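Protein LigF (Sphingobium sp. SYK-6, PDB 4XT0) is a glutathione-dependent enzyme of the glutathione S-transferase superfamily that stereospecifically cleaves beta-aryl ether bonds in lignin. Local coordinates at residues Y25-E30 with Y76-F81. Residues are numbered along the deposited sequence; the frame is centred on the assembly and turned at random.
Sequences YEKGLE and YLEDVF
K27 reaches across to E78 and F81, its ammonium between the carboxylate and a main-chain carbonyl. CB leaves the backbone toward 76-81, and chi1 (-65°) sets CG anti to the carbonyl carbon, aimed at E78. CG and then CD run in toward the glutamate, CD stopping 3.5 Å from E78 OE2. Bends at chi3 and chi4 bring CE to 3.0 Å from F81 O and carry the ammonium on to the carboxylate. There NZ makes a salt bridge to E78 OE2 at 2.8 Å, coming from above the carboxylate plane, 56° out of it, and a weak hydrogen bond to F81 O at 3.0 Å. S84 O and, weakly, N86 O also accept from NZ, while L88 N donates to E78 OE2. A methionine in its place would probably leave E78 without this countercharge and the F81 and S84 carbonyls without this donor. This is the thioredoxin-like domain of a glutathione transferase, whose helices 15-26 and 70-80 lie side by side on one face of the sheet; the lysine ties their C-terminal ends together. Just beyond, G28 turns the chain in a Schellman motif and L29 packs against F81. L29 CD2 sits over one ring face in a CH-pi contact, 4.0 Å from the F81 centroid, with V80 CG1 against the opposite face. The other methyl, L29 CD1, touches F81 CD2 at 3.7 Å and L77 CD2 at 4.2 Å.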
loop_
_atom_site.group_PDB
_atom_site.type_symbol
_atom_site.label_atom_id
_atom_site.label_comp_id
_atom_site.label_asym_id
_atom_site.label_seq_id
_atom_site.Cartn_x
_atom_site.Cartn_y
_atom_site.Cartn_z
ATOM N N TYR A 25 11.370 -15.960 12.391
ATOM C CA TYR A 25 12.233 -17.141 12.305
ATOM C C TYR A 25 13.554 -16.820 11.621
ATOM O O TYR A 25 14.582 -17.365 11.975
ATOM C CB TYR A 25 11.546 -18.276 11.541
ATOM C CG TYR A 25 10.542 -19.055 12.350
ATOM C CD1 TYR A 25 10.949 -20.062 13.215
ATOM C CD2 TYR A 25 9.176 -18.789 12.238
ATOM C CE1 TYR A 25 10.028 -20.780 13.957
ATOM C CE2 TYR A 25 8.249 -19.495 12.980
ATOM C CZ TYR A 25 8.680 -20.491 13.837
ATOM O OH TYR A 25 7.762 -21.208 14.565
ATOM N N GLU A 26 13.529 -15.945 10.620
ATOM C CA GLU A 26 14.778 -15.613 9.925
ATOM C C GLU A 26 15.724 -14.863 10.851
ATOM O O GLU A 26 16.951 -14.978 10.734
ATOM C CB GLU A 26 14.510 -14.784 8.666
ATOM C CG GLU A 26 13.855 -15.568 7.537
ATOM C CD GLU A 26 14.839 -16.401 6.712
ATOM O OE1 GLU A 26 16.041 -16.486 7.070
ATOM O OE2 GLU A 26 14.396 -16.996 5.703
ATOM N N LYS A 27 15.157 -14.105 11.788
ATOM C CA LYS A 27 15.984 -13.296 12.693
ATOM C C LYS A 27 16.317 -14.040 13.986
ATOM O O LYS A 27 17.025 -13.528 14.861
ATOM C CB LYS A 27 15.279 -11.965 12.974
ATOM C CG LYS A 27 15.162 -11.126 11.689
ATOM C CD LYS A 27 14.592 -9.721 11.962
ATOM C CE LYS A 27 15.582 -8.854 12.725
ATOM N NZ LYS A 27 16.925 -8.758 12.050
ATOM N N GLY A 28 15.831 -15.272 14.082
ATOM C CA GLY A 28 16.126 -16.121 15.224
ATOM C C GLY A 28 15.506 -15.589 16.501
ATOM O O GLY A 28 15.958 -15.909 17.592
ATOM N N LEU A 29 14.463 -14.785 16.363
ATOM C CA LEU A 29 13.823 -14.165 17.521
ATOM C C LEU A 29 12.918 -15.144 18.258
ATOM O O LEU A 29 12.124 -15.853 17.641
ATOM C CB LEU A 29 13.014 -12.938 17.089
ATOM C CG LEU A 29 13.867 -11.734 16.676
ATOM C CD1 LEU A 29 13.035 -10.672 15.997
ATOM C CD2 LEU A 29 14.562 -11.148 17.906
ATOM N N GLU A 30 13.039 -15.171 19.585
ATOM C CA GLU A 30 12.138 -15.960 20.418
ATOM C C GLU A 30 10.792 -15.238 20.587
ATOM O O GLU A 30 10.742 -14.031 20.848
ATOM C CB GLU A 30 12.781 -16.242 21.779
ATOM C CG GLU A 30 12.200 -17.443 22.488
ATOM C CD GLU A 30 12.869 -17.699 23.827
ATOM O OE1 GLU A 30 13.937 -17.094 24.079
ATOM O OE2 GLU A 30 12.330 -18.501 24.623
ATOM N N TYR A 76 9.035 -3.064 11.550
ATOM C CA TYR A 76 9.188 -2.862 12.988
ATOM C C TYR A 76 10.233 -3.805 13.580
ATOM O O TYR A 76 11.052 -3.393 14.398
ATOM C CB TYR A 76 7.840 -3.057 13.707
ATOM C CG TYR A 76 7.933 -2.967 15.229
ATOM C CD1 TYR A 76 7.968 -1.736 15.867
ATOM C CD2 TYR A 76 7.956 -4.121 16.021
ATOM C CE1 TYR A 76 8.034 -1.634 17.269
ATOM C CE2 TYR A 76 8.025 -4.041 17.424
ATOM C CZ TYR A 76 8.057 -2.793 18.037
ATOM O OH TYR A 76 8.123 -2.684 19.413
ATOM N N LEU A 77 10.225 -5.068 13.163
ATOM C CA LEU A 77 11.163 -6.044 13.727
ATOM C C LEU A 77 12.599 -5.720 13.301
ATOM O O LEU A 77 13.559 -5.926 14.053
ATOM C CB LEU A 77 10.764 -7.467 13.298
ATOM C CG LEU A 77 9.484 -7.963 13.992
ATOM C CD1 LEU A 77 8.972 -9.245 13.355
ATOM C CD2 LEU A 77 9.709 -8.174 15.499
ATOM N N GLU A 78 12.751 -5.207 12.089
ATOM C CA GLU A 78 14.074 -4.781 11.629
ATOM C C GLU A 78 14.505 -3.468 12.309
ATOM O O GLU A 78 15.699 -3.263 12.576
ATOM C CB GLU A 78 14.082 -4.649 10.096
ATOM C CG GLU A 78 14.420 -5.980 9.372
ATOM C CD GLU A 78 15.854 -6.453 9.618
ATOM O OE1 GLU A 78 16.737 -5.590 9.815
ATOM O OE2 GLU A 78 16.108 -7.686 9.609
ATOM N N ASP A 79 13.543 -2.595 12.612
ATOM C CA ASP A 79 13.845 -1.332 13.313
ATOM C C ASP A 79 14.333 -1.616 14.743
ATOM O O ASP A 79 15.238 -0.949 15.256
ATOM C CB ASP A 79 12.606 -0.421 13.382
ATOM C CG ASP A 79 12.340 0.350 12.074
ATOM O OD1 ASP A 79 13.248 0.445 11.214
ATOM O OD2 ASP A 79 11.212 0.878 11.920
ATOM N N VAL A 80 13.713 -2.601 15.386
ATOM C CA VAL A 80 13.958 -2.870 16.806
ATOM C C VAL A 80 15.072 -3.903 17.043
ATOM O O VAL A 80 15.850 -3.801 18.002
ATOM C CB VAL A 80 12.651 -3.350 17.484
ATOM C CG1 VAL A 80 12.905 -3.785 18.919
ATOM C CG2 VAL A 80 11.578 -2.219 17.435
ATOM N N PHE A 81 15.161 -4.904 16.178
ATOM C CA PHE A 81 16.210 -5.916 16.337
ATOM C C PHE A 81 17.134 -5.980 15.115
ATOM O O PHE A 81 17.232 -7.037 14.479
ATOM C CB PHE A 81 15.597 -7.299 16.578
ATOM C CG PHE A 81 14.573 -7.342 17.693
ATOM C CD1 PHE A 81 14.973 -7.487 19.010
ATOM C CD2 PHE A 81 13.209 -7.253 17.412
ATOM C CE1 PHE A 81 14.036 -7.535 20.048
ATOM C CE2 PHE A 81 12.265 -7.311 18.440
ATOM C CZ PHE A 81 12.680 -7.448 19.756
#